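Local coordinates for protein flavodoxin (Streptococcus pneumoniae serotype 4, PDB 5LJL) that binds FMN and probably serves as a low-potential electron donor to a number of redox enzymes, at residues Ala5-Ala10 with Ile22-Leu27. Sequence-based numbering, arbitrary orientation.
Sequences AKIVFA and IVADKL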
loop_
_atom_site.group_PDB
_atom_site.type_symbol
_atom_site.label_atom_id
_atom_site.label_comp_id
_atom_site.label_asym_id
_atom_site.label_seq_id
_atom_site.Cartn_x
_atom_site.Cartn_y
_atom_site.Cartn_z
ATOM N N ALA A 5 -7.318 -7.478 -6.097
ATOM C CA ALA A 5 -6.474 -6.608 -5.255
ATOM C C ALA A 5 -6.618 -5.154 -5.789
ATOM O O ALA A 5 -6.554 -4.939 -7.007
ATOM C CB ALA A 5 -5.054 -7.045 -5.324
ATOM N N LYS A 6 -6.826 -4.176 -4.883
ATOM C CA LYS A 6 -6.844 -2.711 -5.221
ATOM C C LYS A 6 -5.632 -2.099 -4.536
ATOM O O LYS A 6 -5.484 -2.252 -3.310
ATOM C CB LYS A 6 -8.150 -2.085 -4.812
ATOM C CG LYS A 6 -9.325 -2.422 -5.735
ATOM C CD LYS A 6 -10.614 -1.787 -5.219
ATOM C CE LYS A 6 -11.857 -1.937 -6.091
ATOM N NZ LYS A 6 -11.662 -1.337 -7.396
ATOM N N ILE A 7 -4.717 -1.573 -5.332
ATOM C CA ILE A 7 -3.516 -0.892 -4.842
ATOM C C ILE A 7 -3.700 0.608 -5.048
ATOM O O ILE A 7 -3.975 1.060 -6.207
ATOM C CB ILE A 7 -2.245 -1.412 -5.602
ATOM C CG1 ILE A 7 -2.058 -2.920 -5.432
ATOM C CG2 ILE A 7 -0.970 -0.636 -5.224
ATOM C CD1 ILE A 7 -0.931 -3.500 -6.296
ATOM N N VAL A 8 -3.581 1.383 -3.978
ATOM C CA VAL A 8 -3.728 2.849 -4.060
ATOM C C VAL A 8 -2.406 3.450 -3.689
ATOM O O VAL A 8 -1.859 3.115 -2.617
ATOM C CB VAL A 8 -4.879 3.335 -3.172
ATOM C CG1 VAL A 8 -5.017 4.861 -3.277
ATOM C CG2 VAL A 8 -6.158 2.614 -3.557
ATOM N N PHE A 9 -1.894 4.345 -4.520
ATOM C CA PHE A 9 -0.582 4.921 -4.298
ATOM C C PHE A 9 -0.580 6.457 -4.267
ATOM O O PHE A 9 -1.492 7.120 -4.825
ATOM C CB PHE A 9 0.483 4.423 -5.302
ATOM C CG PHE A 9 0.317 4.941 -6.703
ATOM C CD1 PHE A 9 0.832 6.179 -7.059
ATOM C CD2 PHE A 9 -0.374 4.180 -7.644
ATOM C CE1 PHE A 9 0.670 6.639 -8.370
ATOM C CE2 PHE A 9 -0.546 4.627 -8.949
ATOM C CZ PHE A 9 -0.035 5.863 -9.286
ATOM N N ALA A 10 0.406 7.004 -3.591
ATOM C CA ALA A 10 0.776 8.413 -3.690
ATOM C C ALA A 10 2.283 8.427 -4.019
ATOM O O ALA A 10 3.051 7.673 -3.397
ATOM C CB ALA A 10 0.500 9.120 -2.394
ATOM N N ILE A 22 5.601 -2.855 -9.020
ATOM C CA ILE A 22 6.248 -4.126 -8.770
ATOM C C ILE A 22 5.294 -5.109 -8.084
ATOM O O ILE A 22 5.263 -6.309 -8.419
ATOM C CB ILE A 22 7.543 -3.924 -7.965
ATOM C CG1 ILE A 22 8.568 -3.196 -8.817
ATOM C CG2 ILE A 22 8.102 -5.195 -7.327
ATOM C CD1 ILE A 22 9.594 -2.435 -8.022
ATOM N N VAL A 23 4.605 -4.615 -7.048
ATOM C CA VAL A 23 3.659 -5.467 -6.338
ATOM C C VAL A 23 2.511 -5.917 -7.240
ATOM O O VAL A 23 2.205 -7.107 -7.287
ATOM C CB VAL A 23 3.116 -4.726 -5.093
ATOM C CG1 VAL A 23 2.007 -5.520 -4.431
ATOM C CG2 VAL A 23 4.271 -4.435 -4.096
ATOM N N ALA A 24 1.931 -4.974 -8.009
ATOM C CA ALA A 24 0.857 -5.243 -8.943
ATOM C C ALA A 24 1.263 -6.303 -9.943
ATOM O O ALA A 24 0.473 -7.179 -10.200
ATOM C CB ALA A 24 0.481 -4.010 -9.723
ATOM N N ASP A 25 2.481 -6.191 -10.481
ATOM C CA ASP A 25 2.948 -7.114 -11.514
ATOM C C ASP A 25 3.080 -8.533 -10.973
ATOM O O ASP A 25 2.687 -9.514 -11.687
ATOM C CB ASP A 25 4.190 -6.598 -12.180
ATOM C CG ASP A 25 3.905 -5.398 -13.082
ATOM O OD1 ASP A 25 2.705 -5.119 -13.374
ATOM O OD2 ASP A 25 4.894 -4.789 -13.469
ATOM N N LYS A 26 3.558 -8.693 -9.734
ATOM C CA LYS A 26 3.682 -10.067 -9.185
ATOM C C LYS A 26 2.253 -10.620 -8.965
ATOM O O LYS A 26 1.950 -11.765 -9.300
ATOM C CB LYS A 26 4.591 -10.105 -7.962
ATOM C CG LYS A 26 4.631 -11.448 -7.208
ATOM C CD LYS A 26 5.147 -12.573 -8.061
ATOM C CE LYS A 26 6.671 -12.397 -8.352
ATOM N NZ LYS A 26 7.274 -13.575 -9.077
ATOM N N LEU A 27 1.354 -9.823 -8.376
ATOM C CA LEU A 27 -0.029 -10.263 -8.176
ATOM C C LEU A 27 -0.741 -10.681 -9.475
ATOM O O LEU A 27 -1.460 -11.704 -9.471
ATOM C CB LEU A 27 -0.863 -9.278 -7.370
ATOM C CG LEU A 27 -0.484 -9.020 -5.925
ATOM C CD1 LEU A 27 -1.349 -7.873 -5.318
ATOM C CD2 LEU A 27 -0.606 -10.269 -5.066
#
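The delta methyl of I7 carries most of this contact: CD1 ends 3.6 Å from A24 CA and 3.7 Å from A24 CB, so it presses on the helix backbone as well as on the small alanine methyl. Alanine suits this place because its short side chain lets the end of the isoleucine branch come right up to the helix backbone. With CG1 anti to the carbonyl carbon (chi1 -59°) and the chain extended beyond it (chi2 173°), I7 spans the gap end-on. V23 flanks the same methyl, its beta branch placing CG1 4.0 Å from I7 CD1, while L27 CD1 approaches it more loosely from one turn further along. Toward the start of the strand, L27 CD1 meets A5 CB at 3.8 Å; a small residue on the strand is matched by a long one on the helix. The side chains meet through apolar carbons alone, all five touching residues are buried, and no hydrogen bond joins the segments.

Strand 4-9 and helix 15-29 open the first beta-alpha-beta unit of the flavodoxin fold, in which the helix runs back over a parallel sheet before strand 33-38. The short segments are accordingly almost antiparallel, at 169°, with their axes 9.9 Å apart. As in other flavodoxins, the loop between this strand and helix probably holds the FMN phosphate. A24 also touches V34 and V36 on strand 33-38, and L27 reaches I54 on strand 52-56, so the helix covers both neighbours of the strand.

K6, off the opposite strand face, forms a salt bridge with D35; D25 faces solvent.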